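Local coordinates for putative branched-chain amino acid ABC transporter, periplasmic branched-chain amino acid-binding protein (Pseudomonas protegens Pf-5, PDB 4RU0), which probably binds branched-chain amino acids or related small solutes in the periplasm and hands them to an ABC transporter for uptake, at residues A[40-45]-A[78-83]; A[50-55]-A[324-329]; A[182-187]-A[236-241]; A[228-233]-A[257-262]. All blocks are in the same frame, centred on the assembly; numbering follows the deposited sequence.

Contact 1. Residues A[40-45]-A[78-83]; sequences TYRVGA and WQECET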
# COMPACT_ATOMS: atom_id res chain seq x y z
N THR A 40 -7.84 12.44 -6.74
CA THR A 40 -6.68 12.28 -7.62
C THR A 40 -5.89 13.57 -7.78
O THR A 40 -6.42 14.66 -7.57
CB THR A 40 -7.12 11.80 -9.02
OG1 THR A 40 -7.93 12.80 -9.64
CG2 THR A 40 -7.90 10.49 -8.93
N TYR A 41 -4.63 13.43 -8.16
CA TYR A 41 -3.83 14.59 -8.56
C TYR A 41 -3.35 14.44 -10.00
O TYR A 41 -2.78 13.41 -10.37
CB TYR A 41 -2.64 14.80 -7.61
CG TYR A 41 -1.93 13.54 -7.15
CD1 TYR A 41 -0.89 12.99 -7.90
CD2 TYR A 41 -2.26 12.93 -5.95
CE1 TYR A 41 -0.23 11.85 -7.47
CE2 TYR A 41 -1.60 11.79 -5.51
CZ TYR A 41 -0.59 11.25 -6.28
OH TYR A 41 0.06 10.12 -5.85
N ARG A 42 -3.59 15.47 -10.80
CA ARG A 42 -3.13 15.49 -12.19
C ARG A 42 -2.33 16.76 -12.46
O ARG A 42 -2.00 17.06 -13.60
CB ARG A 42 -4.32 15.39 -13.15
CG ARG A 42 -5.02 14.05 -13.09
CD ARG A 42 -6.24 14.02 -13.98
NE ARG A 42 -6.87 12.70 -13.97
CZ ARG A 42 -6.46 11.68 -14.72
NH1 ARG A 42 -5.43 11.83 -15.54
NH2 ARG A 42 -7.09 10.52 -14.65
N VAL A 43 -2.03 17.49 -11.39
CA VAL A 43 -1.23 18.70 -11.48
C VAL A 43 -0.06 18.58 -10.53
O VAL A 43 -0.19 18.01 -9.44
CB VAL A 43 -2.07 19.95 -11.13
CG1 VAL A 43 -1.25 21.22 -11.32
CG2 VAL A 43 -3.33 20.00 -11.98
N GLY A 44 1.10 19.09 -10.93
CA GLY A 44 2.26 19.09 -10.05
C GLY A 44 3.28 18.03 -10.39
O GLY A 44 3.16 17.32 -11.40
N ALA A 45 4.29 17.91 -9.54
CA ALA A 45 5.44 17.05 -9.80
C ALA A 45 5.09 15.56 -9.81
O ALA A 45 5.75 14.77 -10.49
CB ALA A 45 6.53 17.32 -8.77
N TRP A 78 -18.42 7.10 -11.01
CA TRP A 78 -17.29 7.74 -10.35
C TRP A 78 -17.05 9.15 -10.87
O TRP A 78 -17.47 9.50 -11.97
CB TRP A 78 -16.03 6.90 -10.52
CG TRP A 78 -15.61 6.70 -11.95
CD1 TRP A 78 -14.79 7.50 -12.69
CD2 TRP A 78 -16.00 5.62 -12.81
NE1 TRP A 78 -14.64 6.99 -13.96
CE2 TRP A 78 -15.38 5.84 -14.06
CE3 TRP A 78 -16.82 4.50 -12.65
CZ2 TRP A 78 -15.54 4.97 -15.14
CZ3 TRP A 78 -16.98 3.64 -13.72
CH2 TRP A 78 -16.34 3.88 -14.95
N GLN A 79 -16.36 9.95 -10.05
CA GLN A 79 -15.99 11.30 -10.43
C GLN A 79 -14.67 11.67 -9.77
O GLN A 79 -14.37 11.23 -8.66
CB GLN A 79 -17.08 12.30 -10.04
CG GLN A 79 -16.88 13.69 -10.65
CD GLN A 79 -18.00 14.65 -10.31
OE1 GLN A 79 -18.58 14.60 -9.22
NE2 GLN A 79 -18.31 15.55 -11.24
N GLU A 80 -13.87 12.47 -10.46
CA GLU A 80 -12.57 12.88 -9.95
C GLU A 80 -12.62 14.26 -9.32
O GLU A 80 -13.29 15.16 -9.81
CB GLU A 80 -11.53 12.86 -11.07
CG GLU A 80 -10.61 11.67 -11.03
CD GLU A 80 -9.74 11.56 -12.27
OE1 GLU A 80 -8.57 12.00 -12.22
OE2 GLU A 80 -10.23 11.04 -13.29
N CYS A 81 -11.89 14.41 -8.22
CA CYS A 81 -11.68 15.72 -7.61
C CYS A 81 -10.18 15.94 -7.46
O CYS A 81 -9.47 15.06 -6.97
CB CYS A 81 -12.39 15.81 -6.26
SG CYS A 81 -12.17 17.38 -5.38
N GLU A 82 -9.70 17.10 -7.90
CA GLU A 82 -8.27 17.39 -7.87
C GLU A 82 -7.80 17.73 -6.46
O GLU A 82 -8.29 18.67 -5.83
CB GLU A 82 -7.95 18.55 -8.82
CG GLU A 82 -6.47 18.91 -8.88
CD GLU A 82 -5.60 17.75 -9.35
OE1 GLU A 82 -6.05 16.95 -10.20
OE2 GLU A 82 -4.46 17.65 -8.86
N THR A 83 -6.84 16.96 -5.95
CA THR A 83 -6.34 17.15 -4.60
C THR A 83 -4.96 17.81 -4.59
O THR A 83 -4.49 18.28 -3.56
CB THR A 83 -6.26 15.81 -3.83
OG1 THR A 83 -5.15 15.04 -4.32
CG2 THR A 83 -7.55 15.02 -4.00
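Thr40 and Glu80 meet side chain to side chain where strand 34-40 runs out beside the parallel strand 76-82. With chi1 at 64° the Thr40 hydroxyl sits between its own backbone N and carbonyl carbon, and from there OG1 donates to Glu80 OE1 at 2.8 Å, using the anti lone pair of that oxygen. Its methyl CG2 packs 3.6 Å from Glu80 CG. The syn lone pair of the same OE1 serves Arg42, whose NE approaches to 2.5 Å in a salt bridge close to the guanidinium plane. Arg42 NH2 adds weak bonds to the carboxylate and has a second acidic partner in Asp315. Replacing Glu80 with an alanine would probably leave the Thr40 hydroxyl without this acceptor and the Arg42 guanidinium without its salt bridge here, freer to swing.

Glu82 grips the next part of the loop. Bent at chi2 (60°), its chain curls back so that OE1 accepts from Arg42 N at 2.9 Å, while OE2 makes a weaker bond to the same N-H. Parallel strand pairing runs alongside: Thr40 N donates to Cys81 O, and Thr83 N to Thr40 O at 2.8 Å. Cys81 is tied in turn by a disulfide to Cys93 of helix 87-97. The Tyr41 ring, with Thr83 OG1 at its edge, lines the pocket holding the pentaoxaheptadecane. Two acidic side chains of one strand thus hold amide, hydroxyl and guanidinium donors of the strand end and the loop after it, which is consistent with a fixed course for the chain that presents Tyr41 to the ligand.

Contact 2. Residues A[50-55]-A[324-329]; sequences GVQVWA and SVYYNS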
# COMPACT_ATOMS: atom_id res chain seq x y z
N GLY A 50 1.05 9.73 -10.72
CA GLY A 50 -0.33 9.66 -10.28
C GLY A 50 -1.31 9.23 -11.35
O GLY A 50 -2.21 8.43 -11.08
N VAL A 51 -1.14 9.74 -12.57
CA VAL A 51 -2.10 9.46 -13.64
C VAL A 51 -2.11 7.97 -13.99
O VAL A 51 -3.11 7.45 -14.49
CB VAL A 51 -1.80 10.28 -14.91
CG1 VAL A 51 -2.12 11.75 -14.67
CG2 VAL A 51 -0.35 10.10 -15.34
N GLN A 52 -1.00 7.29 -13.72
CA GLN A 52 -0.92 5.86 -13.95
C GLN A 52 -1.75 5.10 -12.92
O GLN A 52 -2.40 4.10 -13.25
CB GLN A 52 0.53 5.39 -13.93
CG GLN A 52 1.40 6.07 -14.97
CD GLN A 52 2.87 5.73 -14.81
OE1 GLN A 52 3.25 4.56 -14.80
NE2 GLN A 52 3.70 6.76 -14.66
N VAL A 53 -1.74 5.58 -11.68
CA VAL A 53 -2.55 4.99 -10.62
C VAL A 53 -4.05 5.17 -10.88
O VAL A 53 -4.82 4.21 -10.77
CB VAL A 53 -2.22 5.61 -9.24
CG1 VAL A 53 -3.01 4.91 -8.15
CG2 VAL A 53 -0.73 5.53 -8.96
N TRP A 54 -4.46 6.38 -11.22
CA TRP A 54 -5.88 6.66 -11.44
C TRP A 54 -6.40 5.85 -12.62
O TRP A 54 -7.52 5.32 -12.57
CB TRP A 54 -6.13 8.16 -11.67
CG TRP A 54 -5.26 9.11 -10.89
CD1 TRP A 54 -4.71 10.27 -11.35
CD2 TRP A 54 -4.83 8.97 -9.52
NE1 TRP A 54 -3.97 10.87 -10.35
CE2 TRP A 54 -4.03 10.10 -9.23
CE3 TRP A 54 -5.05 8.02 -8.52
CZ2 TRP A 54 -3.45 10.29 -7.98
CZ3 TRP A 54 -4.47 8.21 -7.28
CH2 TRP A 54 -3.68 9.34 -7.02
N ALA A 55 -5.59 5.75 -13.67
CA ALA A 55 -5.97 5.01 -14.86
C ALA A 55 -6.20 3.53 -14.53
O ALA A 55 -7.04 2.88 -15.16
CB ALA A 55 -4.90 5.15 -15.93
N SER A 324 2.84 -1.09 -15.05
CA SER A 324 3.71 -0.35 -14.16
C SER A 324 3.18 -0.48 -12.76
O SER A 324 1.99 -0.66 -12.57
CB SER A 324 3.82 1.11 -14.56
OG SER A 324 2.81 1.91 -13.99
N VAL A 325 4.06 -0.42 -11.78
CA VAL A 325 3.70 -0.68 -10.40
C VAL A 325 2.61 0.31 -9.96
O VAL A 325 1.72 -0.02 -9.22
CB VAL A 325 4.94 -0.71 -9.48
CG1 VAL A 325 4.61 -0.74 -8.00
CG2 VAL A 325 5.86 -1.86 -9.85
N TYR A 326 2.73 1.52 -10.46
CA TYR A 326 1.74 2.53 -10.23
C TYR A 326 0.37 2.13 -10.80
O TYR A 326 -0.63 2.27 -10.13
CB TYR A 326 2.21 3.82 -10.86
CG TYR A 326 3.39 4.43 -10.16
CD1 TYR A 326 3.43 4.48 -8.79
CD2 TYR A 326 4.45 4.97 -10.86
CE1 TYR A 326 4.50 5.04 -8.13
CE2 TYR A 326 5.53 5.53 -10.20
CZ TYR A 326 5.54 5.56 -8.83
OH TYR A 326 6.60 6.13 -8.16
N TYR A 327 0.35 1.60 -12.00
CA TYR A 327 -0.88 1.16 -12.61
C TYR A 327 -1.50 0.03 -11.83
O TYR A 327 -2.70 -0.05 -11.68
CB TYR A 327 -0.67 0.77 -14.08
CG TYR A 327 -1.94 0.39 -14.79
CD1 TYR A 327 -2.53 -0.84 -14.57
CD2 TYR A 327 -2.56 1.27 -15.65
CE1 TYR A 327 -3.69 -1.18 -15.20
CE2 TYR A 327 -3.73 0.94 -16.28
CZ TYR A 327 -4.28 -0.29 -16.06
OH TYR A 327 -5.44 -0.64 -16.69
N ASN A 328 -0.67 -0.86 -11.35
CA ASN A 328 -1.14 -2.06 -10.67
C ASN A 328 -1.63 -1.77 -9.26
O ASN A 328 -2.47 -2.49 -8.73
CB ASN A 328 -0.04 -3.11 -10.64
CG ASN A 328 0.28 -3.66 -12.02
OD1 ASN A 328 -0.07 -3.05 -13.03
ND2 ASN A 328 0.96 -4.80 -12.07
N SER A 329 -1.10 -0.71 -8.64
CA SER A 329 -1.59 -0.29 -7.34
C SER A 329 -3.02 0.22 -7.52
O SER A 329 -3.87 0.01 -6.66
CB SER A 329 -0.70 0.78 -6.72
OG SER A 329 -0.72 1.98 -7.47
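Ser324 OG donates to Gln52 OE1 (2.8 Å) at the start of a close helix-helix packing, in which helices 47-67 and 325-348, far apart in the chain, run roughly parallel beside the ligand in the lobe that carries Tyr41. Their local axes cross at -37° and approach to 6.7 Å. Ser324 is also the N-cap of its helix, the same OG accepting from Tyr327 N. Gln52 is held at its other end, where NE2 bonds to Ser48 O and Glu274.

Tyr326 follows, the edge of its ring facing Gln52 OE1. Its CB lies 3.8 Å from Gln52 CB and against CG2 of Val53, whose side chain has its nearest atom about 5 Å from the bound pentaoxaheptadecane. Its carbonyl O receives a CA-H...O contact from Val53 CA at 3.4 Å. In the reverse direction Tyr327 CA directs a hydrogen at Gln52 O. With CG anti to the backbone N (chi1 -176°), the Tyr327 ring runs on past Ala55, and its hydroxyl bonds to Asp59 one turn further along helix 47-67. Last comes Ser329, whose OG donates to Tyr326 O at 2.7 Å and rests 3.8 Å from Val53 CG1.

Contact 3. Residues A[182-187]-A[236-241]; sequences KIATLY and DWVFLR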
# COMPACT_ATOMS: atom_id res chain seq x y z
N LYS A 182 24.06 -8.37 10.43
CA LYS A 182 23.77 -6.95 10.58
C LYS A 182 22.75 -6.51 9.55
O LYS A 182 22.88 -6.81 8.35
CB LYS A 182 25.03 -6.10 10.45
CG LYS A 182 26.05 -6.28 11.56
CD LYS A 182 27.22 -5.34 11.35
CE LYS A 182 28.42 -5.74 12.19
NZ LYS A 182 29.58 -4.85 11.90
N ILE A 183 21.72 -5.81 10.01
CA ILE A 183 20.72 -5.27 9.12
C ILE A 183 20.59 -3.78 9.38
O ILE A 183 20.20 -3.37 10.47
CB ILE A 183 19.36 -5.96 9.31
CG1 ILE A 183 19.49 -7.45 9.03
CG2 ILE A 183 18.29 -5.32 8.41
CD1 ILE A 183 18.22 -8.23 9.23
N ALA A 184 20.95 -2.97 8.39
CA ALA A 184 20.88 -1.52 8.54
C ALA A 184 19.62 -0.98 7.88
O ALA A 184 19.30 -1.32 6.74
CB ALA A 184 22.12 -0.85 7.94
N THR A 185 18.90 -0.13 8.61
CA THR A 185 17.74 0.54 8.05
C THR A 185 18.08 2.00 7.80
O THR A 185 18.37 2.76 8.73
CB THR A 185 16.50 0.42 8.96
OG1 THR A 185 16.13 -0.95 9.10
CG2 THR A 185 15.32 1.20 8.38
N LEU A 186 18.08 2.38 6.52
CA LEU A 186 18.30 3.75 6.10
C LEU A 186 16.95 4.42 5.83
O LEU A 186 16.30 4.12 4.82
CB LEU A 186 19.17 3.79 4.84
CG LEU A 186 19.67 5.17 4.41
CD1 LEU A 186 20.56 5.75 5.48
CD2 LEU A 186 20.41 5.08 3.09
N TYR A 187 16.52 5.30 6.72
CA TYR A 187 15.15 5.81 6.64
C TYR A 187 15.07 7.33 6.55
O TYR A 187 15.80 8.06 7.24
CB TYR A 187 14.32 5.33 7.83
CG TYR A 187 14.75 5.87 9.18
CD1 TYR A 187 14.21 7.05 9.68
CD2 TYR A 187 15.69 5.20 9.95
CE1 TYR A 187 14.60 7.56 10.91
CE2 TYR A 187 16.09 5.70 11.19
CZ TYR A 187 15.54 6.88 11.66
OH TYR A 187 15.93 7.38 12.88
N ASP A 236 24.99 -6.89 6.35
CA ASP A 236 24.65 -7.92 5.38
C ASP A 236 23.52 -7.45 4.47
O ASP A 236 23.45 -7.84 3.31
CB ASP A 236 24.25 -9.22 6.08
CG ASP A 236 25.34 -9.73 7.02
OD1 ASP A 236 25.31 -9.39 8.23
OD2 ASP A 236 26.24 -10.46 6.55
N TRP A 237 22.64 -6.62 5.01
CA TRP A 237 21.51 -6.09 4.24
C TRP A 237 21.21 -4.64 4.59
O TRP A 237 21.42 -4.20 5.72
CB TRP A 237 20.25 -6.94 4.48
CG TRP A 237 20.40 -8.35 4.02
CD1 TRP A 237 20.86 -9.40 4.76
CD2 TRP A 237 20.10 -8.87 2.72
NE1 TRP A 237 20.86 -10.55 4.00
CE2 TRP A 237 20.40 -10.25 2.74
CE3 TRP A 237 19.60 -8.30 1.54
CZ2 TRP A 237 20.22 -11.08 1.63
CZ3 TRP A 237 19.42 -9.13 0.43
CH2 TRP A 237 19.73 -10.50 0.48
N VAL A 238 20.72 -3.89 3.60
CA VAL A 238 20.18 -2.56 3.87
C VAL A 238 18.69 -2.51 3.54
O VAL A 238 18.27 -2.80 2.41
CB VAL A 238 20.91 -1.46 3.08
CG1 VAL A 238 20.19 -0.12 3.24
CG2 VAL A 238 22.35 -1.34 3.55
N PHE A 239 17.89 -2.18 4.55
CA PHE A 239 16.47 -1.93 4.41
C PHE A 239 16.31 -0.45 4.05
O PHE A 239 16.48 0.42 4.90
CB PHE A 239 15.74 -2.29 5.71
CG PHE A 239 14.24 -2.31 5.60
CD1 PHE A 239 13.60 -2.29 4.37
CD2 PHE A 239 13.46 -2.37 6.75
CE1 PHE A 239 12.21 -2.31 4.28
CE2 PHE A 239 12.07 -2.40 6.67
CZ PHE A 239 11.44 -2.37 5.43
N LEU A 240 16.00 -0.17 2.79
CA LEU A 240 15.98 1.21 2.32
C LEU A 240 14.59 1.82 2.43
O LEU A 240 13.70 1.52 1.63
CB LEU A 240 16.46 1.29 0.87
CG LEU A 240 16.61 2.71 0.34
CD1 LEU A 240 17.66 3.45 1.15
CD2 LEU A 240 16.95 2.71 -1.14
N ARG A 241 14.43 2.75 3.36
CA ARG A 241 13.13 3.33 3.63
C ARG A 241 13.26 4.82 3.44
O ARG A 241 13.02 5.61 4.30
CB ARG A 241 12.67 2.99 5.03
CG ARG A 241 12.62 1.51 5.32
CD ARG A 241 11.70 1.16 6.47
NE ARG A 241 10.35 1.42 6.06
CZ ARG A 241 9.55 2.32 6.60
NH1 ARG A 241 8.35 2.49 6.10
NH2 ARG A 241 9.94 3.04 7.62
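Arg241 and Tyr187 close the pairing of two parallel strands, 182-188 and 237-241, neighbours within the mixed sheet of the second lobe. This sheet has the 2-1-3 order of a type I periplasmic binding protein, with strand 210-216 on the far side of 182-188. Followed outward, Arg241 CB lies 4.0 Å from Tyr187 CB. CG and CD run beside Thr185, each 4.1 Å from its CG2, and CD also lies over one face of the Phe239 ring near its rim. A bend at chi3 (68°) then turns the head away from the strands: NE forms a salt bridge with Asp267, NH1 a long, weak ion pair with Glu160, NH2 bonds to Tyr192 O, and the guanidinium makes cation-pi contacts with Phe157 and with Tyr192 of the ligand pocket.

Leu186 and Leu240 lie side by side on the other face, CD2 of Leu186 3.7 Å from CD1 of Leu240, with Ala184 and Val238 next to them on the same face. Backbone bonds alternate between the strands, such as Phe239 N to Ala184 O (2.7 Å) and Leu186 N to Phe239 O. At the opposite end Asp236 N donates to Lys182 O, and its OD1 adds a side-chain acceptor for Lys182 N, 2.7 Å away in an almost straight bond (175°). The chemistry is thus apolar on the leucine face, whereas at the pocket-side strand ends a buried guanidinium meets an acid, a carbonyl and two aromatic rings.

Contact 4. Residues A[228-233]-A[257-262]; sequences RQIRQQ and FGFPVD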
# COMPACT_ATOMS: atom_id res chain seq x y z
N ARG A 228 29.02 6.21 4.39
CA ARG A 228 30.35 6.04 4.98
C ARG A 228 30.22 5.13 6.20
O ARG A 228 31.04 4.25 6.44
CB ARG A 228 30.96 7.39 5.36
CG ARG A 228 32.26 7.31 6.12
CD ARG A 228 32.91 8.69 6.25
NE ARG A 228 32.17 9.56 7.17
CZ ARG A 228 31.45 10.63 6.81
NH1 ARG A 228 31.37 10.98 5.53
NH2 ARG A 228 30.83 11.35 7.73
N GLN A 229 29.16 5.35 6.97
CA GLN A 229 28.88 4.50 8.11
C GLN A 229 28.61 3.06 7.67
O GLN A 229 29.11 2.11 8.27
CB GLN A 229 27.71 5.04 8.91
CG GLN A 229 27.28 4.14 10.05
CD GLN A 229 26.14 4.74 10.86
OE1 GLN A 229 25.87 5.93 10.76
NE2 GLN A 229 25.47 3.90 11.64
N ILE A 230 27.81 2.92 6.62
CA ILE A 230 27.42 1.61 6.11
C ILE A 230 28.63 0.85 5.56
O ILE A 230 28.74 -0.36 5.77
CB ILE A 230 26.33 1.74 5.03
CG1 ILE A 230 24.99 2.08 5.70
CG2 ILE A 230 26.21 0.47 4.20
CD1 ILE A 230 23.93 2.59 4.74
N ARG A 231 29.55 1.54 4.90
CA ARG A 231 30.75 0.87 4.42
C ARG A 231 31.63 0.43 5.60
O ARG A 231 32.21 -0.66 5.56
CB ARG A 231 31.55 1.76 3.47
CG ARG A 231 32.67 1.00 2.75
CD ARG A 231 33.46 1.91 1.82
NE ARG A 231 34.68 1.29 1.31
CZ ARG A 231 34.75 0.58 0.19
NH1 ARG A 231 33.66 0.37 -0.54
NH2 ARG A 231 35.91 0.06 -0.20
N GLN A 232 31.72 1.27 6.64
CA GLN A 232 32.47 0.91 7.85
C GLN A 232 31.88 -0.32 8.54
O GLN A 232 32.60 -1.25 8.90
CB GLN A 232 32.49 2.08 8.84
CG GLN A 232 33.47 3.19 8.53
CD GLN A 232 33.18 4.45 9.33
OE1 GLN A 232 32.08 4.63 9.86
NE2 GLN A 232 34.17 5.33 9.44
N GLN A 233 30.57 -0.33 8.73
CA GLN A 233 29.94 -1.41 9.47
C GLN A 233 29.71 -2.65 8.59
O GLN A 233 29.55 -3.75 9.11
CB GLN A 233 28.63 -0.93 10.08
CG GLN A 233 28.82 -0.01 11.28
CD GLN A 233 27.52 0.57 11.80
OE1 GLN A 233 26.75 1.15 11.03
NE2 GLN A 233 27.26 0.42 13.09
N PHE A 257 30.14 4.29 -2.76
CA PHE A 257 30.85 3.76 -1.61
C PHE A 257 31.11 2.25 -1.73
O PHE A 257 31.67 1.64 -0.83
CB PHE A 257 30.09 4.05 -0.32
CG PHE A 257 30.39 5.40 0.28
CD1 PHE A 257 29.73 6.53 -0.17
CD2 PHE A 257 31.33 5.53 1.29
CE1 PHE A 257 30.00 7.78 0.39
CE2 PHE A 257 31.61 6.77 1.85
CZ PHE A 257 30.94 7.90 1.40
N GLY A 258 30.70 1.66 -2.84
CA GLY A 258 31.01 0.27 -3.12
C GLY A 258 30.14 -0.75 -2.41
O GLY A 258 30.48 -1.94 -2.38
N PHE A 259 29.02 -0.31 -1.84
CA PHE A 259 28.12 -1.27 -1.21
C PHE A 259 27.29 -1.96 -2.29
O PHE A 259 26.80 -1.32 -3.21
CB PHE A 259 27.21 -0.59 -0.19
CG PHE A 259 26.43 -1.56 0.66
CD1 PHE A 259 27.02 -2.15 1.77
CD2 PHE A 259 25.13 -1.91 0.32
CE1 PHE A 259 26.32 -3.06 2.53
CE2 PHE A 259 24.42 -2.81 1.08
CZ PHE A 259 25.01 -3.39 2.19
N PRO A 260 27.16 -3.30 -2.20
CA PRO A 260 26.48 -4.06 -3.25
C PRO A 260 24.98 -3.81 -3.27
O PRO A 260 24.27 -4.03 -2.29
CB PRO A 260 26.80 -5.53 -2.90
CG PRO A 260 27.19 -5.51 -1.46
CD PRO A 260 27.76 -4.16 -1.17
N VAL A 261 24.51 -3.33 -4.41
CA VAL A 261 23.15 -2.83 -4.55
C VAL A 261 22.11 -3.94 -4.42
O VAL A 261 20.96 -3.68 -4.05
CB VAL A 261 23.00 -2.09 -5.90
CG1 VAL A 261 21.57 -1.65 -6.14
CG2 VAL A 261 23.94 -0.89 -5.92
N ASP A 262 22.50 -5.17 -4.71
CA ASP A 262 21.55 -6.28 -4.59
C ASP A 262 21.49 -6.81 -3.16
O ASP A 262 20.87 -7.83 -2.88
CB ASP A 262 21.90 -7.40 -5.58
CG ASP A 262 23.24 -8.05 -5.28
OD1 ASP A 262 24.09 -7.41 -4.63
OD2 ASP A 262 23.43 -9.21 -5.70
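Phe257 lays its ring against the backbone of helix 224-233 at Arg228, with Arg228 N over one face, 3.7 Å above the ring plane and displaced toward the rim. Ring atom CE2 of Phe257 comes within 3.5 Å of Arg228 CA, and Arg228 CB is about as near. The Arg228 head bends away at chi3 and leads off from Phe257. Arg231, one turn on, brings its CD to the edge of the same ring, 4.2 Å from Phe257 CD2. Its CG is anti to the backbone N (chi1 -169°) and the chain stays extended to NE, which carries the guanidinium past the ring toward Phe257 O. The modelled approach of NH1 to that oxygen is too short to be trusted in detail, though a hydrogen bond there is plausible. An alanine in place of Phe257 would probably open a gap beside the Arg228 backbone and strip the Arg231 aliphatic chain of the ring it leans on.

Helix 224-233 is the crossover helix of a beta-alpha-beta unit joining strand 210-216 to strand 237-241, and segment 257-262 leads from the next helix, 246-256, into strand 264-266. Gly258 ends helix 246-256 in a Schellman motif, its positive phi suiting a residue without a side chain. Beyond it the Phe259 ring is buried. Ile230 CG2 sits over one face of that ring, 4.1 Å from its centroid in a CH-pi contact, while Pro260 CD covers the opposite face of the same ring. Pro235, in the turn before strand 237-241, touches both Ile230 and Phe259.

Contacts 1 and 2 share one lobe; helix 47-67 carries one side of contact 2, and the loop of contact 1 leads into it and packs on it, Trp54 NE1 reaching Tyr41 O beside the ligand. Contacts 3 and 4 belong to the other lobe and join through Val238 on Phe259 and Lys182 NZ on Gln233 O. Between the lobes the contact centres lie about 27 to 40 Å apart. Contact 3 is the buried one, sheet pairing with apolar packing; contact 4, the furthest from the chain centre, is partly buried but the most open, with Ile230 and Phe259 inside and arginines outside. Contacts 1 and 2 are partly buried: one relies on carboxylates, the other on close backbone packing and a serine cap.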